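PDB 4JZ6: salicylaldehyde dehydrogenase NahF from Pseudomonas putida, which probably catalyses the NAD+-dependent oxidation of salicylaldehyde to salicylate, a step in the breakdown of naphthalene. Local coordinates for residues A[81-86]-A[129-133]; A[91-95]-A[201-207]; A[117-121]-A[166-170]; A[294-299]-A[340-345]. All blocks are in the same frame, centred on the assembly; numbering follows the deposited sequence.

From the N terminus, helix 78-94 supplies the first half of two contacts. Contact 1 closes a largely helical loop, from 81-86 to 129-133 at the end of helix 111-130. Contact 2 starts inside that loop at 91-95 but closes only at 201-207, so the two cross. Contact 3 runs from 117-121 to 166-170; it crosses contact 1 and lies within the span of contact 2, which it touches. Contact 1 packs two N-terminal helices together; contacts 2 and 3 tie them to helix 195-208 and to the loop after strand 159-162 of the six-stranded sheet. Contact 4 follows in series, joining loops 294-299 and 340-345 of the seven-stranded part, and meets contact 3 beside the salicylaldehyde pocket.

Contact 1: residues A[81-86]-A[129-133]; sequences RRRLLL and ASLAT
Arg-82 reaches out from helix 78-94 and runs along the backbone of residues 129-133. Its CB packs on the methyl CB of Ala-132 at 3.9 Å, and CG, anti to the backbone N (chi1 174°), passes beside the carbonyl oxygen of Ala-129. A bend at chi3 then turns the guanidinium so that its edge faces the other segment. NE donates to Ala-129 O (3.0 Å, N-H...O 160°), arriving above that carbonyl's plane, while Ala-132 N approaches the same oxygen from the opposite face. Arg-82 NH2 donates twice, to Thr-133 OG1 (2.8 Å), nearly in the guanidinium plane, and to Ser-130 O (2.9 Å), somewhat tilted from it. Thr-133 CG2 rests against the same end of the group.

Beneath this polar arm the helices pack closely, CA of Arg-82 and CA of Ala-129 being 4.3 Å apart. The small CB of Ala-129 fits between Leu-85 CB (3.6 Å) and Leu-86 CD1 (3.5 Å). Val-181 of helix 170-181 packs on both Leu-85 and Ala-132. One guanidinium thus satisfies two main-chain carbonyls and a hydroxyl near the C-terminal end of helix 111-130, and three bonds along one edge should fix the rotation of the group.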
loop_
_atom_site.group_PDB
_atom_site.type_symbol
_atom_site.label_atom_id
_atom_site.label_comp_id
_atom_site.label_asym_id
_atom_site.label_seq_id
_atom_site.Cartn_x
_atom_site.Cartn_y
_atom_site.Cartn_z
ATOM N N ARG A 81 -13.924 22.636 3.676
ATOM C CA ARG A 81 -12.705 21.939 4.076
ATOM C C ARG A 81 -11.476 22.828 3.890
ATOM O O ARG A 81 -10.633 22.938 4.783
ATOM C CB ARG A 81 -12.549 20.617 3.315
ATOM C CG ARG A 81 -13.079 19.409 4.088
ATOM C CD ARG A 81 -12.954 18.104 3.319
ATOM N NE ARG A 81 -14.008 17.948 2.322
ATOM C CZ ARG A 81 -13.799 17.881 1.008
ATOM N NH1 ARG A 81 -12.566 17.948 0.518
ATOM N NH2 ARG A 81 -14.829 17.738 0.178
ATOM N N ARG A 82 -11.391 23.476 2.735
ATOM C CA ARG A 82 -10.284 24.376 2.454
ATOM C C ARG A 82 -10.240 25.537 3.455
ATOM O O ARG A 82 -9.173 25.880 3.973
ATOM C CB ARG A 82 -10.373 24.899 1.019
ATOM C CG ARG A 82 -9.343 25.963 0.668
ATOM C CD ARG A 82 -9.450 26.356 -0.793
ATOM N NE ARG A 82 -9.008 25.274 -1.666
ATOM C CZ ARG A 82 -9.396 25.110 -2.928
ATOM N NH1 ARG A 82 -10.252 25.953 -3.488
ATOM N NH2 ARG A 82 -8.924 24.094 -3.632
ATOM N N ARG A 83 -11.400 26.130 3.726
ATOM C CA ARG A 83 -11.480 27.272 4.634
ATOM C C ARG A 83 -10.976 26.880 6.020
ATOM O O ARG A 83 -10.165 27.580 6.628
ATOM C CB ARG A 83 -12.923 27.768 4.740
ATOM C CG ARG A 83 -13.043 29.239 5.096
ATOM C CD ARG A 83 -14.301 29.528 5.902
ATOM N NE ARG A 83 -14.134 29.143 7.303
ATOM C CZ ARG A 83 -14.968 28.349 7.964
ATOM N NH1 ARG A 83 -16.036 27.867 7.353
ATOM N NH2 ARG A 83 -14.740 28.044 9.237
ATOM N N LEU A 84 -11.466 25.742 6.500
ATOM C CA LEU A 84 -11.117 25.227 7.815
ATOM C C LEU A 84 -9.626 24.939 7.949
ATOM O O LEU A 84 -8.996 25.347 8.924
ATOM C CB LEU A 84 -11.938 23.972 8.119
ATOM C CG LEU A 84 -13.405 24.242 8.462
ATOM C CD1 LEU A 84 -14.248 22.991 8.310
ATOM C CD2 LEU A 84 -13.492 24.778 9.873
ATOM N N LEU A 85 -9.063 24.243 6.968
ATOM C CA LEU A 85 -7.649 23.894 7.007
ATOM C C LEU A 85 -6.763 25.132 6.928
ATOM O O LEU A 85 -5.765 25.240 7.640
ATOM C CB LEU A 85 -7.295 22.919 5.882
ATOM C CG LEU A 85 -7.358 21.424 6.189
ATOM C CD1 LEU A 85 -7.908 21.170 7.585
ATOM C CD2 LEU A 85 -8.181 20.715 5.132
ATOM N N LEU A 86 -7.132 26.058 6.053
ATOM C CA LEU A 86 -6.430 27.325 5.937
ATOM C C LEU A 86 -6.369 28.010 7.304
ATOM O O LEU A 86 -5.326 28.535 7.705
ATOM C CB LEU A 86 -7.149 28.217 4.923
ATOM C CG LEU A 86 -6.432 28.609 3.626
ATOM C CD1 LEU A 86 -5.226 27.726 3.350
ATOM C CD2 LEU A 86 -7.407 28.588 2.460
ATOM N N ALA A 129 -5.120 22.155 2.350
ATOM C CA ALA A 129 -6.244 23.041 2.055
ATOM C C ALA A 129 -6.404 23.293 0.552
ATOM O O ALA A 129 -7.523 23.263 0.026
ATOM C CB ALA A 129 -6.081 24.348 2.790
ATOM N N SER A 130 -5.282 23.537 -0.127
ATOM C CA SER A 130 -5.281 23.801 -1.563
ATOM C C SER A 130 -5.796 22.607 -2.340
ATOM O O SER A 130 -6.402 22.764 -3.395
ATOM C CB SER A 130 -3.873 24.114 -2.051
ATOM O OG SER A 130 -3.305 25.175 -1.318
ATOM N N LEU A 131 -5.543 21.413 -1.808
ATOM C CA LEU A 131 -5.857 20.171 -2.506
ATOM C C LEU A 131 -7.343 19.843 -2.518
ATOM O O LEU A 131 -7.767 18.932 -3.228
ATOM C CB LEU A 131 -5.080 18.997 -1.897
ATOM C CG LEU A 131 -3.596 18.875 -2.255
ATOM C CD1 LEU A 131 -3.047 17.534 -1.799
ATOM C CD2 LEU A 131 -3.394 19.057 -3.751
ATOM N N ALA A 132 -8.118 20.593 -1.736
ATOM C CA ALA A 132 -9.543 20.327 -1.529
ATOM C C ALA A 132 -10.317 20.076 -2.819
ATOM O O ALA A 132 -11.118 19.140 -2.903
ATOM C CB ALA A 132 -10.180 21.462 -0.741
ATOM N N THR A 133 -10.066 20.910 -3.820
ATOM C CA THR A 133 -10.734 20.772 -5.105
ATOM C C THR A 133 -9.940 19.897 -6.078
ATOM O O THR A 133 -10.367 19.670 -7.212
ATOM C CB THR A 133 -10.964 22.143 -5.751
ATOM O OG1 THR A 133 -9.705 22.770 -6.016
ATOM C CG2 THR A 133 -11.772 23.023 -4.829
#

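Contact 2: residues A[91-95]-A[201-207]; sequences VMESK and ITQCVQE
Lys-95 and Glu-207 cross obliquely, their charged ends meeting in a salt bridge at the rim of the contact. Lys-95 runs extended over Cys-204 and bends only at chi4 (51°), which swings NZ onto Glu-207 OE1 at 2.7 Å, on the syn side and 29° out of the carboxylate plane. Gln-203, crossing the lysine at about a right angle, donates from NE2 to the other carboxylate oxygen, Glu-207 OE2, from above its plane; a water accepts from Lys-95 NZ and bonds weakly to that same OE2. Cys-204 SG lies 3.6 Å from Lys-95 CD.

Helix 195-208 is the connection of a beta-alpha-beta crossover between parallel strands 186-189 and 215-218. The last turn of helix 78-94 lies against its face bearing Ile-201, Cys-204 and Glu-207, while Thr-202 and Val-205 pack on strand 215-218; Lys-95 is the N-cap of helix 96-107. Beside the salt bridge Val-91 CG1 packs on Cys-204, 3.9 Å from its CB. Toward the interior Met-92 CG touches the same CB at 3.8 Å, and a bend at chi3 (71°) carries the methyl CE of Met-92 obliquely across Ile-201, 3.5 Å from its CG1. Phe-99 packs on both Met-92 and Cys-204.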
loop_
_atom_site.group_PDB
_atom_site.type_symbol
_atom_site.label_atom_id
_atom_site.label_comp_id
_atom_site.label_asym_id
_atom_site.label_seq_id
_atom_site.Cartn_x
_atom_site.Cartn_y
_atom_site.Cartn_z
ATOM N N VAL A 91 -3.906 29.726 12.640
ATOM C CA VAL A 91 -3.923 29.550 14.090
ATOM C C VAL A 91 -2.594 29.014 14.622
ATOM O O VAL A 91 -2.117 29.450 15.673
ATOM C CB VAL A 91 -5.091 28.643 14.536
ATOM C CG1 VAL A 91 -4.995 28.316 16.019
ATOM C CG2 VAL A 91 -6.409 29.312 14.231
ATOM N N MET A 92 -1.992 28.078 13.896
ATOM C CA MET A 92 -0.689 27.559 14.294
ATOM C C MET A 92 0.381 28.655 14.271
ATOM O O MET A 92 1.224 28.733 15.166
ATOM C CB MET A 92 -0.262 26.398 13.402
ATOM C CG MET A 92 -1.199 25.211 13.425
ATOM S SD MET A 92 -0.369 23.738 12.800
ATOM C CE MET A 92 0.754 23.406 14.157
ATOM N N GLU A 93 0.351 29.503 13.247
ATOM C CA GLU A 93 1.333 30.575 13.142
ATOM C C GLU A 93 1.125 31.604 14.251
ATOM O O GLU A 93 2.074 32.240 14.710
ATOM C CB GLU A 93 1.285 31.227 11.756
ATOM C CG GLU A 93 1.738 30.290 10.640
ATOM C CD GLU A 93 1.593 30.892 9.252
ATOM O OE1 GLU A 93 0.852 31.886 9.103
ATOM O OE2 GLU A 93 2.219 30.367 8.306
ATOM N N SER A 94 -0.119 31.749 14.695
ATOM C CA SER A 94 -0.426 32.702 15.757
ATOM C C SER A 94 0.100 32.214 17.102
ATOM O O SER A 94 0.189 32.985 18.053
ATOM C CB SER A 94 -1.933 32.977 15.838
ATOM O OG SER A 94 -2.648 31.867 16.354
ATOM N N LYS A 95 0.454 30.937 17.176
ATOM C CA LYS A 95 0.936 30.352 18.420
ATOM C C LYS A 95 2.425 30.002 18.356
ATOM O O LYS A 95 2.922 29.222 19.172
ATOM C CB LYS A 95 0.101 29.121 18.782
ATOM C CG LYS A 95 -1.303 29.457 19.274
ATOM C CD LYS A 95 -2.074 28.207 19.691
ATOM C CE LYS A 95 -3.260 28.553 20.582
ATOM N NZ LYS A 95 -4.119 29.613 19.996
ATOM N N ILE A 201 -0.868 21.267 19.103
ATOM C CA ILE A 201 -1.241 21.214 17.697
ATOM C C ILE A 201 -2.713 20.839 17.591
ATOM O O ILE A 201 -3.444 21.386 16.770
ATOM C CB ILE A 201 -0.324 20.263 16.862
ATOM C CG1 ILE A 201 -0.623 20.396 15.369
ATOM C CG2 ILE A 201 -0.477 18.818 17.285
ATOM C CD1 ILE A 201 0.350 19.663 14.487
ATOM N N THR A 202 -3.149 19.935 18.462
ATOM C CA THR A 202 -4.552 19.564 18.529
ATOM C C THR A 202 -5.398 20.791 18.841
ATOM O O THR A 202 -6.399 21.052 18.172
ATOM C CB THR A 202 -4.808 18.498 19.609
ATOM O OG1 THR A 202 -3.988 17.351 19.355
ATOM C CG2 THR A 202 -6.280 18.083 19.620
ATOM N N GLN A 203 -4.982 21.544 19.855
ATOM C CA GLN A 203 -5.705 22.743 20.257
ATOM C C GLN A 203 -5.867 23.704 19.081
ATOM O O GLN A 203 -6.931 24.296 18.890
ATOM C CB GLN A 203 -4.999 23.440 21.419
ATOM C CG GLN A 203 -5.765 24.637 21.950
ATOM C CD GLN A 203 -4.957 25.455 22.929
ATOM O OE1 GLN A 203 -3.923 25.006 23.428
ATOM N NE2 GLN A 203 -5.416 26.669 23.205
ATOM N N CYS A 204 -4.813 23.845 18.289
ATOM C CA CYS A 204 -4.870 24.698 17.114
ATOM C C CYS A 204 -5.993 24.266 16.182
ATOM O O CYS A 204 -6.790 25.089 15.729
ATOM C CB CYS A 204 -3.535 24.676 16.384
ATOM S SG CYS A 204 -2.275 25.639 17.218
ATOM N N VAL A 205 -6.060 22.966 15.915
ATOM C CA VAL A 205 -7.119 22.421 15.080
ATOM C C VAL A 205 -8.497 22.708 15.680
ATOM O O VAL A 205 -9.441 23.039 14.953
ATOM C CB VAL A 205 -6.917 20.915 14.848
ATOM C CG1 VAL A 205 -8.035 20.343 14.005
ATOM C CG2 VAL A 205 -5.585 20.686 14.173
ATOM N N GLN A 206 -8.603 22.600 17.004
ATOM C CA GLN A 206 -9.858 22.898 17.688
ATOM C C GLN A 206 -10.282 24.347 17.464
ATOM O O GLN A 206 -11.442 24.619 17.158
ATOM C CB GLN A 206 -9.761 22.615 19.192
ATOM C CG GLN A 206 -11.065 22.898 19.944
ATOM C CD GLN A 206 -10.919 22.829 21.463
ATOM O OE1 GLN A 206 -9.805 22.804 21.994
ATOM N NE2 GLN A 206 -12.051 22.801 22.168
ATOM N N GLU A 207 -9.332 25.266 17.599
ATOM C CA GLU A 207 -9.621 26.695 17.486
ATOM C C GLU A 207 -9.864 27.164 16.051
ATOM O O GLU A 207 -10.360 28.273 15.835
ATOM C CB GLU A 207 -8.511 27.524 18.138
ATOM C CG GLU A 207 -8.285 27.165 19.591
ATOM C CD GLU A 207 -7.288 28.070 20.277
ATOM O OE1 GLU A 207 -6.677 28.908 19.584
ATOM O OE2 GLU A 207 -7.119 27.948 21.509
HETATM O O HOH W 1 -6.106 31.035 22.119
#

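Contact 3: residues A[117-121]-A[166-170]; sequences NVHAS and NGTAV. With NK (salicylaldehyde), chain B; EDO (1,2-ethanediol), chain G.
The wall of the salicylaldehyde pocket is fixed from behind by Asn-117, whose side-chain oxygen grips the loop 166-170 at Ala-169 and Val-170. Asn-117 OD1 takes two N-H groups: Val-170 N, 3.0 Å away, comes within the carbonyl plane and almost straight (N-H...O 174°), while Ala-169 N, also at 3.0 Å from OD1, comes from above that plane with a more bent bond (146°). The other end of the amide is tied down too, Asn-117 ND2 bonding to Trp-113 O in the preceding turn of its own helix.

The loop joins strand 159-162 of the six-stranded sheet to helix 170-181, so OD1 takes the first N-H of that helix, Val-170 N, and the one before it. It includes an inverse gamma turn centred on Gly-167, whose CA comes 3.1 Å from OAF of salicylaldehyde. Asn-166 sits just before, its ND2 held by Gln-299 O and 3.7 Å from CAD of the ligand. Val-170 faces two ways. Its CG1, between backbone N and carbonyl carbon (chi1 69°), lies 3.7 Å from ligand atom CAE; CG2, turned the other way, packs on Ala-120 CB at 3.5 Å. Ser-121 OG donates back to Asn-117 O within helix 111-130, and its oxygen lies 3.2 Å from Ala-169 CB. A 1,2-ethanediol, probably from the crystallisation liquor, bonds to Ala-120 O beside Val-170.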
loop_
_atom_site.group_PDB
_atom_site.type_symbol
_atom_site.label_atom_id
_atom_site.label_comp_id
_atom_site.label_asym_id
_atom_site.label_seq_id
_atom_site.Cartn_x
_atom_site.Cartn_y
_atom_site.Cartn_z
ATOM N N ASN A 117 9.544 23.793 12.287
ATOM C CA ASN A 117 8.443 22.854 12.483
ATOM C C ASN A 117 7.101 23.542 12.349
ATOM O O ASN A 117 6.163 22.997 11.770
ATOM C CB ASN A 117 8.542 22.166 13.843
ATOM C CG ASN A 117 9.003 20.729 13.733
ATOM O OD1 ASN A 117 8.200 19.816 13.510
ATOM N ND2 ASN A 117 10.304 20.518 13.879
ATOM N N VAL A 118 7.017 24.753 12.879
ATOM C CA VAL A 118 5.784 25.514 12.788
ATOM C C VAL A 118 5.486 25.907 11.343
ATOM O O VAL A 118 4.407 25.601 10.827
ATOM C CB VAL A 118 5.819 26.746 13.700
ATOM C CG1 VAL A 118 4.504 27.502 13.629
ATOM C CG2 VAL A 118 6.080 26.311 15.116
ATOM N N HIS A 119 6.444 26.572 10.701
ATOM C CA HIS A 119 6.310 26.952 9.293
ATOM C C HIS A 119 5.871 25.762 8.448
ATOM O O HIS A 119 4.908 25.854 7.684
ATOM C CB HIS A 119 7.629 27.505 8.750
ATOM C CG HIS A 119 7.977 28.861 9.277
ATOM N ND1 HIS A 119 7.030 29.832 9.528
ATOM C CD2 HIS A 119 9.174 29.408 9.605
ATOM C CE1 HIS A 119 7.628 30.916 9.990
ATOM N NE2 HIS A 119 8.925 30.688 10.046
ATOM N N ALA A 120 6.577 24.645 8.614
ATOM C CA ALA A 120 6.299 23.413 7.877
ATOM C C ALA A 120 4.908 22.872 8.163
ATOM O O ALA A 120 4.220 22.412 7.252
ATOM C CB ALA A 120 7.348 22.359 8.185
ATOM N N SER A 121 4.501 22.925 9.429
ATOM C CA SER A 121 3.165 22.488 9.821
ATOM C C SER A 121 2.080 23.344 9.176
ATOM O O SER A 121 1.111 22.819 8.618
ATOM C CB SER A 121 3.008 22.522 11.338
ATOM O OG SER A 121 3.911 21.628 11.955
ATOM N N ASN A 166 10.133 13.693 17.007
ATOM C CA ASN A 166 11.258 14.443 16.438
ATOM C C ASN A 166 10.874 15.604 15.520
ATOM O O ASN A 166 11.235 16.754 15.779
ATOM C CB ASN A 166 12.255 13.502 15.756
ATOM C CG ASN A 166 11.605 12.633 14.709
ATOM O OD1 ASN A 166 10.400 12.386 14.760
ATOM N ND2 ASN A 166 12.397 12.163 13.746
ATOM N N GLY A 167 10.154 15.306 14.446
ATOM C CA GLY A 167 9.518 16.346 13.656
ATOM C C GLY A 167 8.233 16.691 14.381
ATOM O O GLY A 167 7.134 16.542 13.848
ATOM N N THR A 168 8.404 17.166 15.611
ATOM C CA THR A 168 7.357 17.218 16.624
ATOM C C THR A 168 6.025 17.772 16.141
ATOM O O THR A 168 4.967 17.228 16.459
ATOM C CB THR A 168 7.819 18.047 17.823
ATOM O OG1 THR A 168 9.204 17.780 18.078
ATOM C CG2 THR A 168 7.018 17.683 19.031
ATOM N N ALA A 169 6.085 18.844 15.362
ATOM C CA ALA A 169 4.879 19.499 14.885
ATOM C C ALA A 169 4.488 19.035 13.490
ATOM O O ALA A 169 3.341 18.658 13.259
ATOM C CB ALA A 169 5.061 21.000 14.908
ATOM N N VAL A 170 5.438 19.067 12.559
ATOM C CA VAL A 170 5.116 18.800 11.160
ATOM C C VAL A 170 4.660 17.353 10.914
ATOM O O VAL A 170 3.811 17.103 10.055
ATOM C CB VAL A 170 6.270 19.210 10.211
ATOM C CG1 VAL A 170 7.471 18.294 10.386
ATOM C CG2 VAL A 170 5.793 19.235 8.758
HETATM O OAH NK B . 12.778 12.361 9.581
HETATM C CAD NK B . 11.862 12.872 10.194
HETATM C CAA NK B . 11.220 14.034 9.543
HETATM C CAC NK B . 10.783 13.981 8.220
HETATM C CAG NK B . 10.189 15.105 7.655
HETATM C CAI NK B . 10.047 16.268 8.387
HETATM C CAE NK B . 10.488 16.325 9.697
HETATM C CAB NK B . 11.080 15.204 10.279
HETATM O OAF NK B . 11.533 15.208 11.576
HETATM C C1 EDO G . 7.069 22.266 3.351
HETATM O O1 EDO G . 6.744 23.092 2.223
HETATM C C2 EDO G . 5.825 22.020 4.201
HETATM O O2 EDO G . 6.126 21.103 5.261
#

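Contact 4: residues A[294-299]-A[340-345]; sequences FLFQGQ and IIGPMV
Ile-340 meets the loop 294-299 through a water: the water donates to Ile-340 O and accepts from Phe-296 N, bridging the two backbones. The CG2 of Ile-340 lies 4.0 Å from Phe-294 O, and Phe-500 of the second subunit packs on the isoleucine as well. Ile-341 follows with its CD1 directed at Phe-294, 3.7 Å from CB and oblique to the ring; its CG2 approaches Gln-297 CG.

At Gly-342 the two segments come close. Gln-297, bent at chi2 (98°), brings OE1 to 3.0 Å from Gly-342 N. The lack of a side chain on Gly-342 leaves room for this amide. Pro-343 offers its carbonyl to a second water, which accepts from Gln-299 NE2 and may donate to Pro-343 O, though other acceptors compete for its protons. Met-344 presents CA and CB to Gln-299 OE1, the CB at 3.4 Å. At Val-345, N donates weakly to Gln-299 OE1 (3.0 Å, N-H...O 129°). The extended Gln-299 chain reaches this far while its NE2 lies over one face of the Phe-296 ring, offset toward the rim.

Residues 296-298 have left-handed helical backbone angles, and i to i-3 bonds from Gln-297, Gly-298 and Gln-299 close this turn just before the pocket residues Ile-300 and Cys-301. The polar link across the contact thus rests on the weak bond to Gln-299 OE1 and on two bridging waters, with the Gln-297 amide packed against Gly-342; no salt bridge is involved.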
loop_
_atom_site.group_PDB
_atom_site.type_symbol
_atom_site.label_atom_id
_atom_site.label_comp_id
_atom_site.label_asym_id
_atom_site.label_seq_id
_atom_site.Cartn_x
_atom_site.Cartn_y
_atom_site.Cartn_z
ATOM N N PHE A 294 23.797 17.443 11.514
ATOM C CA PHE A 294 23.671 17.909 12.885
ATOM C C PHE A 294 22.475 18.792 13.196
ATOM O O PHE A 294 22.352 19.301 14.312
ATOM C CB PHE A 294 24.965 18.584 13.313
ATOM C CG PHE A 294 26.149 17.692 13.210
ATOM C CD1 PHE A 294 26.249 16.567 14.014
ATOM C CD2 PHE A 294 27.152 17.958 12.299
ATOM C CE1 PHE A 294 27.339 15.726 13.921
ATOM C CE2 PHE A 294 28.245 17.125 12.198
ATOM C CZ PHE A 294 28.342 16.002 13.011
ATOM N N LEU A 295 21.590 18.977 12.226
ATOM C CA LEU A 295 20.352 19.671 12.513
ATOM C C LEU A 295 19.563 18.823 13.512
ATOM O O LEU A 295 19.432 17.609 13.328
ATOM C CB LEU A 295 19.561 19.903 11.229
ATOM C CG LEU A 295 18.170 20.518 11.378
ATOM C CD1 LEU A 295 18.242 21.847 12.091
ATOM C CD2 LEU A 295 17.553 20.686 10.013
ATOM N N PHE A 296 19.070 19.463 14.578
ATOM C CA PHE A 296 18.313 18.786 15.641
ATOM C C PHE A 296 19.057 17.562 16.188
ATOM O O PHE A 296 18.451 16.528 16.482
ATOM C CB PHE A 296 16.899 18.415 15.160
ATOM C CG PHE A 296 15.995 17.890 16.248
ATOM C CD1 PHE A 296 15.931 18.515 17.487
ATOM C CD2 PHE A 296 15.205 16.768 16.028
ATOM C CE1 PHE A 296 15.104 18.026 18.486
ATOM C CE2 PHE A 296 14.369 16.281 17.028
ATOM C CZ PHE A 296 14.320 16.916 18.257
ATOM N N GLN A 297 20.376 17.689 16.307
ATOM C CA GLN A 297 21.207 16.639 16.885
ATOM C C GLN A 297 21.119 15.319 16.133
ATOM O O GLN A 297 21.173 14.261 16.753
ATOM C CB GLN A 297 20.804 16.382 18.338
ATOM C CG GLN A 297 20.772 17.614 19.192
ATOM C CD GLN A 297 19.384 18.201 19.361
ATOM O OE1 GLN A 297 19.150 19.359 19.022
ATOM N NE2 GLN A 297 18.460 17.414 19.901
ATOM N N GLY A 298 20.962 15.372 14.813
ATOM C CA GLY A 298 20.853 14.160 14.023
ATOM C C GLY A 298 19.699 13.261 14.444
ATOM O O GLY A 298 19.736 12.041 14.261
ATOM N N GLN A 299 18.669 13.867 15.021
ATOM C CA GLN A 299 17.495 13.120 15.439
ATOM C C GLN A 299 16.385 13.215 14.396
ATOM O O GLN A 299 15.199 13.175 14.723
ATOM C CB GLN A 299 17.007 13.608 16.799
ATOM C CG GLN A 299 17.925 13.230 17.931
ATOM C CD GLN A 299 17.366 13.619 19.285
ATOM O OE1 GLN A 299 17.369 12.820 20.227
ATOM N NE2 GLN A 299 16.886 14.854 19.394
ATOM N N ILE A 340 23.239 24.428 18.381
ATOM C CA ILE A 340 23.074 23.590 17.205
ATOM C C ILE A 340 22.845 22.163 17.681
ATOM O O ILE A 340 21.931 21.474 17.223
ATOM C CB ILE A 340 24.296 23.658 16.271
ATOM C CG1 ILE A 340 24.623 25.115 15.932
ATOM C CG2 ILE A 340 24.057 22.833 15.012
ATOM C CD1 ILE A 340 23.473 25.871 15.313
ATOM N N ILE A 341 23.671 21.734 18.627
ATOM C CA ILE A 341 23.555 20.396 19.194
ATOM C C ILE A 341 22.871 20.439 20.561
ATOM O O ILE A 341 23.526 20.613 21.591
ATOM C CB ILE A 341 24.940 19.719 19.343
ATOM C CG1 ILE A 341 25.816 19.987 18.116
ATOM C CG2 ILE A 341 24.780 18.222 19.592
ATOM C CD1 ILE A 341 25.371 19.269 16.877
ATOM N N GLY A 342 21.552 20.289 20.567
ATOM C CA GLY A 342 20.807 20.214 21.809
ATOM C C GLY A 342 20.931 18.846 22.449
ATOM O O GLY A 342 21.637 17.979 21.938
ATOM N N PRO A 343 20.264 18.643 23.592
ATOM C CA PRO A 343 20.295 17.307 24.193
ATOM C C PRO A 343 19.443 16.330 23.394
ATOM O O PRO A 343 18.493 16.744 22.735
ATOM C CB PRO A 343 19.695 17.533 25.583
ATOM C CG PRO A 343 18.857 18.766 25.441
ATOM C CD PRO A 343 19.590 19.628 24.457
ATOM N N MET A 344 19.790 15.050 23.444
ATOM C CA MET A 344 18.975 14.020 22.815
ATOM C C MET A 344 17.712 13.796 23.629
ATOM O O MET A 344 17.540 14.396 24.685
ATOM C CB MET A 344 19.769 12.728 22.644
ATOM C CG MET A 344 20.917 12.887 21.672
ATOM S SD MET A 344 21.901 11.408 21.411
ATOM C CE MET A 344 22.567 11.146 23.054
ATOM N N VAL A 345 16.827 12.934 23.140
ATOM C CA VAL A 345 15.473 12.844 23.685
ATOM C C VAL A 345 15.379 12.086 25.007
ATOM O O VAL A 345 14.530 12.394 25.845
ATOM C CB VAL A 345 14.485 12.223 22.656
ATOM C CG1 VAL A 345 14.785 10.747 22.436
ATOM C CG2 VAL A 345 13.046 12.404 23.105
HETATM O O HOH W 2 19.879 21.946 15.655
HETATM O O HOH W 3 15.961 15.653 21.949
#